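Leucine rich repeat and phosphatase domain containing protein (Entamoeba histolytica, PDB 3EMU) belongs to the dual specificity phosphatase family, whose members hydrolyse phosphate monoesters, but departs from the usual catalytic signature, so its own activity is uncertain. Local coordinates at residues 15-20 with 88-93; 38-43 with 77-82; 108-113 with 143-148. One frame throughout, in Å; residues are numbered along the deposited sequence. Where two conformers were deposited one is given.

Contact 1: residues 15-20 with 88-93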
loop_
_atom_site.group_PDB
_atom_site.type_symbol
_atom_site.label_atom_id
_atom_site.label_comp_id
_atom_site.label_asym_id
_atom_site.label_seq_id
_atom_site.Cartn_x
_atom_site.Cartn_y
_atom_site.Cartn_z
ATOM N N GLN A 15 -1.224 -8.125 9.549
ATOM C CA GLN A 15 0.024 -8.837 9.703
ATOM C C GLN A 15 0.807 -8.910 8.406
ATOM O O GLN A 15 0.239 -9.143 7.339
ATOM C CB GLN A 15 -0.243 -10.239 10.259
ATOM C CG GLN A 15 1.003 -11.082 10.367
ATOM C CD GLN A 15 0.685 -12.549 10.678
ATOM O OE1 GLN A 15 -0.228 -13.161 10.067
ATOM N NE2 GLN A 15 1.444 -13.129 11.631
ATOM N N TYR A 16 2.122 -8.683 8.506
ATOM C CA TYR A 16 3.037 -8.603 7.335
ATOM C C TYR A 16 2.977 -7.314 6.474
ATOM O O TYR A 16 3.794 -7.141 5.581
ATOM C CB TYR A 16 2.869 -9.827 6.422
ATOM C CG TYR A 16 3.012 -11.145 7.134
ATOM C CD1 TYR A 16 4.112 -11.396 7.964
ATOM C CD2 TYR A 16 2.039 -12.136 7.000
ATOM C CE1 TYR A 16 4.245 -12.599 8.640
ATOM C CE2 TYR A 16 2.157 -13.332 7.656
ATOM C CZ TYR A 16 3.259 -13.568 8.477
ATOM O OH TYR A 16 3.375 -14.782 9.127
ATOM N N ILE A 17 2.009 -6.437 6.729
ATOM C CA ILE A 17 1.771 -5.260 5.897
ATOM C C ILE A 17 1.986 -3.978 6.710
ATOM O O ILE A 17 1.290 -3.707 7.722
ATOM C CB ILE A 17 0.302 -5.229 5.379
ATOM C CG1 ILE A 17 -0.078 -6.540 4.660
ATOM C CG2 ILE A 17 0.021 -3.962 4.523
ATOM C CD1 ILE A 17 0.650 -6.808 3.357
ATOM N N HIS A 18 2.930 -3.164 6.225
ATOM C CA HIS A 18 3.284 -1.924 6.915
ATOM C C HIS A 18 3.226 -0.764 5.934
ATOM O O HIS A 18 3.635 -0.864 4.775
ATOM C CB HIS A 18 4.655 -2.064 7.578
ATOM C CG HIS A 18 4.766 -3.229 8.531
ATOM N ND1 HIS A 18 4.753 -3.078 9.911
ATOM C CD2 HIS A 18 4.956 -4.555 8.304
ATOM C CE1 HIS A 18 4.926 -4.256 10.488
ATOM N NE2 HIS A 18 5.033 -5.171 9.538
ATOM N N LEU A 19 2.676 0.327 6.427
ATOM C CA LEU A 19 2.489 1.541 5.667
ATOM C C LEU A 19 3.439 2.665 6.200
ATOM O O LEU A 19 3.454 2.959 7.411
ATOM C CB LEU A 19 1.044 1.966 5.816
ATOM C CG LEU A 19 0.583 3.146 4.994
ATOM C CD1 LEU A 19 0.929 2.950 3.518
ATOM C CD2 LEU A 19 -0.913 3.336 5.233
ATOM N N GLY A 20 4.240 3.241 5.309
ATOM C CA GLY A 20 5.186 4.285 5.719
ATOM C C GLY A 20 5.571 5.351 4.675
ATOM O O GLY A 20 4.983 5.436 3.578
ATOM N N GLU A 88 6.954 -13.078 5.666
ATOM C CA GLU A 88 7.784 -11.902 5.955
ATOM C C GLU A 88 7.068 -10.565 5.696
ATOM O O GLU A 88 6.140 -10.467 4.873
ATOM C CB GLU A 88 9.102 -12.010 5.182
ATOM C CG GLU A 88 10.056 -12.991 5.866
ATOM C CD GLU A 88 11.166 -13.495 4.957
ATOM O OE1 GLU A 88 11.322 -12.962 3.828
ATOM O OE2 GLU A 88 11.882 -14.434 5.376
ATOM N N GLY A 89 7.517 -9.528 6.399
ATOM C CA GLY A 89 6.928 -8.192 6.240
ATOM C C GLY A 89 7.219 -7.531 4.903
ATOM O O GLY A 89 8.314 -7.663 4.301
ATOM N N VAL A 90 6.224 -6.809 4.417
ATOM C CA VAL A 90 6.459 -5.884 3.287
ATOM C C VAL A 90 6.120 -4.465 3.772
ATOM O O VAL A 90 5.078 -4.229 4.434
ATOM C CB VAL A 90 5.652 -6.269 2.029
ATOM C CG1 VAL A 90 4.152 -6.308 2.348
ATOM C CG2 VAL A 90 5.946 -5.337 0.862
ATOM N N LEU A 91 7.001 -3.525 3.437
ATOM C CA LEU A 91 6.802 -2.124 3.819
ATOM C C LEU A 91 6.437 -1.326 2.598
ATOM O O LEU A 91 7.165 -1.343 1.604
ATOM C CB LEU A 91 8.069 -1.554 4.463
ATOM C CG LEU A 91 8.078 -0.035 4.761
ATOM C CD1 LEU A 91 6.924 0.383 5.705
ATOM C CD2 LEU A 91 9.437 0.295 5.352
ATOM N N ILE A 92 5.302 -0.626 2.653
ATOM C CA ILE A 92 4.821 0.065 1.450
ATOM C C ILE A 92 4.962 1.577 1.661
ATOM O O ILE A 92 4.446 2.111 2.631
ATOM C CB ILE A 92 3.357 -0.341 1.090
ATOM C CG1 ILE A 92 3.295 -1.875 0.877
ATOM C CG2 ILE A 92 2.842 0.425 -0.159
ATOM C CD1 ILE A 92 2.036 -2.528 1.419
ATOM N N ILE A 93 5.702 2.253 0.783
ATOM C CA ILE A 93 6.051 3.650 1.071
ATOM C C ILE A 93 5.873 4.559 -0.137
ATOM O O ILE A 93 6.027 4.125 -1.288
ATOM C CB ILE A 93 7.490 3.809 1.647
ATOM C CG1 ILE A 93 8.527 3.545 0.569
ATOM C CG2 ILE A 93 7.750 2.932 2.818
ATOM C CD1 ILE A 93 9.981 3.959 1.003
#
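The phenol ring of Y16 leans obliquely on the peptide between E88 and G89, its CD1 3.8 Å from E88 O, while CG of the preceding Q15 lies over the centre of one ring face. At the H18 ring, V90 O sits in the ring plane at the edge, 3.9 Å from H18 CD2, a contact and no hydrogen bond. The imidazole makes its bond beyond the two strands, where ND1 meets the hydroxyl of Y30 and the two rings stand about perpendicular. Its first torsion, with CG opposite the carbonyl carbon, sets the ring beside its own backbone N, which is bonded to V90 O, and so near that oxygen.

Between the flat groups the backbones pair in parallel. V90 N gives a nearly straight bond to Y16 O (2.7 Å, 175° at the hydrogen); H18 N then reaches V90 O, I92 N reaches H18 O, and G20 N closes the series on I92 O at 2.9 Å. Strand 89-94 is the middle strand of the dual specificity phosphatase sheet, with 17-21 beside it; in relatives the equivalent strand leads into the phosphate-binding loop, as probably here.

The branched and apolar residues suit a sheet covered on both sides. I17 and V90 lie side by side, I17 CD1 3.7 Å from V90 CG1, and I17 CG2 also comes within 4.0 Å of I92 CD1; helices 68-85 and 100-112 cover this face. V90 sets CG1 between its backbone N and carbonyl carbon (chi1 58°), which brings the methyl close to Y16 O. On the face of H18 and L91, L91 CD1 packs 3.8 Å from H18 CB and extends to within 3.9 Å of G20 N, close over a residue that has no side chain.

Contact 2: residues 38-43 with 77-82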
loop_
_atom_site.group_PDB
_atom_site.type_symbol
_atom_site.label_atom_id
_atom_site.label_comp_id
_atom_site.label_asym_id
_atom_site.label_seq_id
_atom_site.Cartn_x
_atom_site.Cartn_y
_atom_site.Cartn_z
ATOM N N SER A 38 10.836 -6.906 2.335
ATOM C CA SER A 38 10.429 -6.358 1.055
ATOM C C SER A 38 9.998 -4.933 1.229
ATOM O O SER A 38 9.381 -4.585 2.231
ATOM C CB SER A 38 9.225 -7.108 0.463
ATOM O OG SER A 38 9.604 -8.328 -0.092
ATOM N N ILE A 39 10.264 -4.148 0.196
ATOM C CA ILE A 39 9.845 -2.781 0.173
ATOM C C ILE A 39 9.201 -2.454 -1.161
ATOM O O ILE A 39 9.752 -2.723 -2.221
ATOM C CB ILE A 39 11.021 -1.812 0.550
ATOM C CG1 ILE A 39 11.561 -2.244 1.926
ATOM C CG2 ILE A 39 10.547 -0.335 0.591
ATOM C CD1 ILE A 39 12.383 -1.176 2.634
ATOM N N LEU A 40 8.004 -1.878 -1.075
ATOM C CA LEU A 40 7.264 -1.467 -2.254
ATOM C C LEU A 40 7.307 0.047 -2.293
ATOM O O LEU A 40 6.745 0.726 -1.444
ATOM C CB LEU A 40 5.808 -1.968 -2.189
ATOM C CG LEU A 40 4.924 -1.760 -3.415
ATOM C CD1 LEU A 40 5.646 -2.279 -4.652
ATOM C CD2 LEU A 40 3.587 -2.483 -3.220
ATOM N N LEU A 41 7.983 0.559 -3.295
ATOM C CA LEU A 41 8.154 1.979 -3.456
ATOM C C LEU A 41 7.103 2.471 -4.393
ATOM O O LEU A 41 7.098 2.103 -5.551
ATOM C CB LEU A 41 9.541 2.298 -4.035
ATOM C CG LEU A 41 10.736 1.756 -3.212
ATOM C CD1 LEU A 41 12.084 1.959 -3.935
ATOM C CD2 LEU A 41 10.811 2.443 -1.872
ATOM N N VAL A 42 6.229 3.345 -3.898
ATOM C CA VAL A 42 5.161 3.845 -4.737
ATOM C C VAL A 42 5.474 5.253 -5.222
ATOM O O VAL A 42 5.234 6.227 -4.521
ATOM C CB VAL A 42 3.797 3.833 -3.995
ATOM C CG1 VAL A 42 2.665 4.166 -4.980
ATOM C CG2 VAL A 42 3.590 2.499 -3.255
ATOM N N GLY A 43 5.984 5.365 -6.441
ATOM C CA GLY A 43 6.303 6.676 -6.990
ATOM C C GLY A 43 7.757 6.859 -7.364
ATOM O O GLY A 43 8.067 7.055 -8.577
ATOM N N ILE A 77 -0.136 -6.134 -5.919
ATOM C CA ILE A 77 -0.785 -7.202 -5.122
ATOM C C ILE A 77 0.096 -8.477 -5.097
ATOM O O ILE A 77 0.319 -9.112 -4.050
ATOM C CB ILE A 77 -2.200 -7.466 -5.672
ATOM C CG1 ILE A 77 -3.080 -6.273 -5.258
ATOM C CG2 ILE A 77 -2.738 -8.806 -5.175
ATOM C CD1 ILE A 77 -4.518 -6.359 -5.718
ATOM N N LYS A 78 0.683 -8.754 -6.251
ATOM C CA LYS A 78 1.558 -9.890 -6.437
ATOM C C LYS A 78 2.808 -9.863 -5.537
ATOM O O LYS A 78 3.141 -10.870 -4.844
ATOM C CB LYS A 78 1.967 -9.950 -7.916
ATOM C CG LYS A 78 2.706 -11.237 -8.205
ATOM C CD LYS A 78 3.612 -11.152 -9.429
ATOM C CE LYS A 78 4.100 -12.578 -9.837
ATOM N NZ LYS A 78 4.972 -12.523 -11.094
ATOM N N PHE A 79 3.506 -8.716 -5.551
ATOM C CA PHE A 79 4.716 -8.512 -4.741
ATOM C C PHE A 79 4.293 -8.610 -3.308
ATOM O O PHE A 79 4.917 -9.296 -2.509
ATOM C CB PHE A 79 5.286 -7.116 -5.091
ATOM C CG PHE A 79 6.543 -6.721 -4.334
ATOM C CD1 PHE A 79 7.814 -7.166 -4.759
ATOM C CD2 PHE A 79 6.466 -5.837 -3.255
ATOM C CE1 PHE A 79 8.987 -6.757 -4.089
ATOM C CE2 PHE A 79 7.633 -5.417 -2.586
ATOM C CZ PHE A 79 8.892 -5.887 -2.998
ATOM N N ILE A 80 3.148 -8.015 -2.971
ATOM C CA ILE A 80 2.667 -8.150 -1.580
ATOM C C ILE A 80 2.347 -9.603 -1.170
ATOM O O ILE A 80 2.701 -10.065 -0.091
ATOM C CB ILE A 80 1.449 -7.253 -1.323
ATOM C CG1 ILE A 80 1.850 -5.776 -1.472
ATOM C CG2 ILE A 80 0.853 -7.509 0.059
ATOM C CD1 ILE A 80 0.693 -4.795 -1.395
ATOM N N ILE A 81 1.642 -10.332 -2.023
ATOM C CA ILE A 81 1.267 -11.691 -1.634
ATOM C C ILE A 81 2.516 -12.571 -1.611
ATOM O O ILE A 81 2.652 -13.420 -0.741
ATOM C CB ILE A 81 0.088 -12.267 -2.517
ATOM C CG1 ILE A 81 -1.210 -11.717 -1.977
ATOM C CG2 ILE A 81 0.020 -13.784 -2.391
ATOM C CD1 ILE A 81 -2.308 -11.701 -2.931
ATOM N N ARG A 82 3.452 -12.350 -2.534
ATOM C CA ARG A 82 4.758 -13.026 -2.453
ATOM C C ARG A 82 5.409 -12.898 -1.084
ATOM O O ARG A 82 6.135 -13.781 -0.644
ATOM C CB ARG A 82 5.739 -12.502 -3.505
ATOM C CG ARG A 82 7.139 -13.097 -3.395
ATOM C CD ARG A 82 8.051 -12.614 -4.522
ATOM N NE ARG A 82 8.952 -11.511 -4.166
ATOM C CZ ARG A 82 9.495 -10.676 -5.059
ATOM N NH1 ARG A 82 9.222 -10.793 -6.349
ATOM N NH2 ARG A 82 10.312 -9.710 -4.674
#
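F79 reaches from its helix to the strand and lays the far end of its ring against S38, I39 and L40. CG stands opposite the backbone N (chi1 179°), which carries the phenyl toward the strand, and chi2 of 82° turns the ring broadly crosswise to that stem. CZ and CE2 therefore arrive first, and CZ lies 3.4 Å from I39 O, approached obliquely. On one flank of this contact S38 CB comes 3.7 Å from F79 CZ. Serine suits the spot because its small side chain fits beside the ring tip, while OG has a weak hydrogen bond to R86.

L40 fills the other flank. Its branch splits the work between its methyls: CD1 lies 3.9 Å from F79 CD2, whereas CD2 goes to I80. L40 and F79 run past each other in opposite directions, leucine pointing to the helix and phenylalanine to the strand, so L40 CB and CD1 lie along the CD2-CE2 side of the ring. I80 meets L40 at about a right angle, with CG1 4.1 Å from L40 CD2; CG1 beside its own backbone N swings the longer arm of the isoleucine back toward the sheet.

The strand and helix run nearly antiparallel, 165° between their directions, with axes 9.5 Å apart, as where a helix packs on the central sheet of the alpha/beta phosphatase fold. V90 and L57, from the strands flanking 36-42, also touch F79 and seat it over three strands. No hydrogen bond joins the two segments: the backbones of S38, I39 and L40 are bonded to the neighbouring strands, and the helix is held to this strand mainly by apolar packing and burial, while R82 adds a salt bridge to D55 of the next strand.

Contact 3: residues 108-113 with 143-148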
loop_
_atom_site.group_PDB
_atom_site.type_symbol
_atom_site.label_atom_id
_atom_site.label_comp_id
_atom_site.label_asym_id
_atom_site.label_seq_id
_atom_site.Cartn_x
_atom_site.Cartn_y
_atom_site.Cartn_z
ATOM N N PHE A 108 -5.076 -3.298 -2.244
ATOM C CA PHE A 108 -4.738 -4.594 -1.722
ATOM C C PHE A 108 -5.817 -5.231 -0.823
ATOM O O PHE A 108 -6.153 -6.406 -0.987
ATOM C CB PHE A 108 -3.403 -4.575 -0.985
ATOM C CG PHE A 108 -3.097 -5.874 -0.310
ATOM C CD1 PHE A 108 -2.687 -7.004 -1.075
ATOM C CD2 PHE A 108 -3.274 -6.019 1.065
ATOM C CE1 PHE A 108 -2.451 -8.244 -0.481
ATOM C CE2 PHE A 108 -3.036 -7.254 1.666
ATOM C CZ PHE A 108 -2.630 -8.372 0.885
ATOM N N LEU A 109 -6.322 -4.490 0.157
ATOM C CA LEU A 109 -7.337 -5.002 1.073
ATOM C C LEU A 109 -8.702 -5.187 0.383
ATOM O O LEU A 109 -9.455 -6.095 0.744
ATOM C CB LEU A 109 -7.522 -4.030 2.223
ATOM C CG LEU A 109 -6.379 -3.734 3.212
ATOM C CD1 LEU A 109 -6.832 -2.571 4.146
ATOM C CD2 LEU A 109 -5.988 -4.949 4.042
ATOM N N MET A 110 -9.042 -4.304 -0.555
ATOM C CA MET A 110 -10.203 -4.531 -1.376
ATOM C C MET A 110 -10.161 -6.004 -1.883
ATOM O O MET A 110 -11.118 -6.763 -1.705
ATOM C CB MET A 110 -10.282 -3.515 -2.535
ATOM C CG MET A 110 -10.614 -2.034 -2.094
ATOM S SD MET A 110 -10.388 -0.769 -3.325
ATOM C CE MET A 110 -11.566 -1.213 -4.597
ATOM N N TYR A 111 -9.020 -6.420 -2.435
ATOM C CA TYR A 111 -8.872 -7.721 -3.065
ATOM C C TYR A 111 -8.755 -8.831 -2.017
ATOM O O TYR A 111 -9.449 -9.860 -2.078
ATOM C CB TYR A 111 -7.597 -7.687 -3.910
ATOM C CG TYR A 111 -7.207 -8.970 -4.585
ATOM C CD1 TYR A 111 -7.869 -9.408 -5.742
ATOM C CD2 TYR A 111 -6.164 -9.751 -4.088
ATOM C CE1 TYR A 111 -7.518 -10.588 -6.366
ATOM C CE2 TYR A 111 -5.782 -10.963 -4.716
ATOM C CZ TYR A 111 -6.481 -11.374 -5.853
ATOM O OH TYR A 111 -6.119 -12.531 -6.507
ATOM N N TYR A 112 -7.867 -8.598 -1.045
ATOM C CA TYR A 112 -7.468 -9.598 -0.083
ATOM C C TYR A 112 -8.494 -9.877 1.016
ATOM O O TYR A 112 -8.449 -10.942 1.649
ATOM C CB TYR A 112 -6.195 -9.142 0.592
ATOM C CG TYR A 112 -5.434 -10.211 1.308
ATOM C CD1 TYR A 112 -4.645 -11.106 0.590
ATOM C CD2 TYR A 112 -5.448 -10.296 2.699
ATOM C CE1 TYR A 112 -3.919 -12.057 1.213
ATOM C CE2 TYR A 112 -4.724 -11.271 3.352
ATOM C CZ TYR A 112 -3.945 -12.146 2.584
ATOM O OH TYR A 112 -3.179 -13.139 3.174
ATOM N N GLN A 113 -9.395 -8.939 1.276
ATOM C CA GLN A 113 -10.374 -9.149 2.327
ATOM C C GLN A 113 -11.742 -8.846 1.795
ATOM O O GLN A 113 -12.638 -8.663 2.569
ATOM C CB GLN A 113 -10.068 -8.247 3.532
ATOM C CG GLN A 113 -8.737 -8.582 4.137
ATOM C CD GLN A 113 -8.470 -7.832 5.413
ATOM O OE1 GLN A 113 -8.942 -6.699 5.594
ATOM N NE2 GLN A 113 -7.705 -8.446 6.315
ATOM N N LEU A 143 -12.390 2.581 -10.008
ATOM C CA LEU A 143 -12.270 1.832 -11.237
ATOM C C LEU A 143 -11.853 0.422 -10.929
ATOM O O LEU A 143 -12.355 -0.518 -11.520
ATOM C CB LEU A 143 -11.205 2.431 -12.126
ATOM C CG LEU A 143 -11.654 2.821 -13.529
ATOM C CD1 LEU A 143 -12.249 4.227 -13.439
ATOM C CD2 LEU A 143 -10.492 2.848 -14.526
ATOM N N PHE A 144 -10.916 0.276 -10.012
ATOM C CA PHE A 144 -10.533 -1.054 -9.590
ATOM C C PHE A 144 -11.712 -1.821 -8.949
ATOM O O PHE A 144 -11.863 -3.009 -9.184
ATOM C CB PHE A 144 -9.351 -0.977 -8.619
ATOM C CG PHE A 144 -8.854 -2.322 -8.135
ATOM C CD1 PHE A 144 -8.504 -3.316 -9.032
ATOM C CD2 PHE A 144 -8.708 -2.566 -6.776
ATOM C CE1 PHE A 144 -8.029 -4.555 -8.579
ATOM C CE2 PHE A 144 -8.236 -3.792 -6.288
ATOM C CZ PHE A 144 -7.891 -4.793 -7.191
ATOM N N GLU A 145 -12.501 -1.141 -8.114
ATOM C CA GLU A 145 -13.671 -1.718 -7.475
ATOM C C GLU A 145 -14.571 -2.371 -8.573
ATOM O O GLU A 145 -14.918 -3.558 -8.473
ATOM C CB GLU A 145 -14.432 -0.621 -6.746
ATOM C CG GLU A 145 -15.594 -1.090 -5.867
ATOM C CD GLU A 145 -16.264 0.061 -5.127
ATOM O OE1 GLU A 145 -16.539 1.130 -5.728
ATOM O OE2 GLU A 145 -16.500 -0.085 -3.929
ATOM N N LYS A 146 -14.876 -1.602 -9.623
ATOM C CA LYS A 146 -15.688 -2.090 -10.724
ATOM C C LYS A 146 -15.048 -3.280 -11.418
ATOM O O LYS A 146 -15.748 -4.230 -11.789
ATOM C CB LYS A 146 -15.897 -1.018 -11.766
ATOM C CG LYS A 146 -17.042 -0.114 -11.516
ATOM C CD LYS A 146 -18.306 -0.649 -12.182
ATOM C CE LYS A 146 -19.550 -0.149 -11.404
ATOM N NZ LYS A 146 -20.672 -1.116 -11.567
ATOM N N LYS A 147 -13.731 -3.212 -11.629
ATOM C CA LYS A 147 -13.008 -4.293 -12.334
ATOM C C LYS A 147 -13.119 -5.607 -11.569
ATOM O O LYS A 147 -13.321 -6.664 -12.148
ATOM C CB LYS A 147 -11.547 -3.934 -12.559
ATOM C CG LYS A 147 -10.714 -5.090 -13.105
ATOM C CD LYS A 147 -10.953 -5.163 -14.607
ATOM C CE LYS A 147 -10.241 -6.340 -15.282
ATOM N NZ LYS A 147 -10.477 -6.283 -16.806
ATOM N N LEU A 148 -12.998 -5.518 -10.255
ATOM C CA LEU A 148 -13.073 -6.660 -9.400
ATOM C C LEU A 148 -14.503 -7.248 -9.446
ATOM O O LEU A 148 -14.698 -8.461 -9.456
ATOM C CB LEU A 148 -12.711 -6.260 -7.966
ATOM C CG LEU A 148 -11.218 -6.191 -7.545
ATOM C CD1 LEU A 148 -11.042 -6.169 -6.053
ATOM C CD2 LEU A 148 -10.421 -7.334 -8.102
#
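M110 and E145 meet where the two helices pack most tightly. The methionine chain bends at its last torsion (chi3 63°), turning CE onto the backbone of the neighbouring helix, 3.6 Å from E145 CA and as near to E145 CB. The same methyl lies 3.8 Å from F144 CD2, approaching the ring obliquely. A flexible, unbranched side chain suits this place, since it can bend to fit both a ring and a helix backbone. E145 adds only its aliphatic root here: the chain extends away, and OE2 accepts a hydrogen bond from F117 N.

Toward solvent the fit slackens. Y111, an exposed residue, offers the edge of its ring to L148, whose CD2 stands 4.0 Å from Y111 CD1, and the two side chains cross at about a right angle. L148 CD1 approaches Y111 CA, while Y111 CB is 4.4 Å from F144 CZ. Tyrosine suits this border, greasy at the ring and polar at the hydroxyl.

With axes 10.8 Å apart and only 16° between their directions, helices 100-112 and 135-151 are near-parallel neighbours in the helical layer beside the central sheet of the dual specificity phosphatase fold.

Contacts 1 and 2 are buried core and share one sheet: strand 89-94 pairs with 17-21 in contact 1 and, on its other side, with 36-42 of contact 2. Contact 3 lies farther from the chain's centre, partly at the surface. The chemistry follows: main-chain hydrogen bonds dominate contact 1, mainly apolar strand-to-helix packing without hydrogen bonds between the segments makes contact 2, and contact 3 joins two helices by side chains that grade from buried to exposed. Isoleucines and two aromatics connect them, for I80 of 77-82 packs on both I17 and F108, and I77 and I81 lean on Y111. Helices 68-85 and 100-112 thus pack side by side on the same face of the sheet.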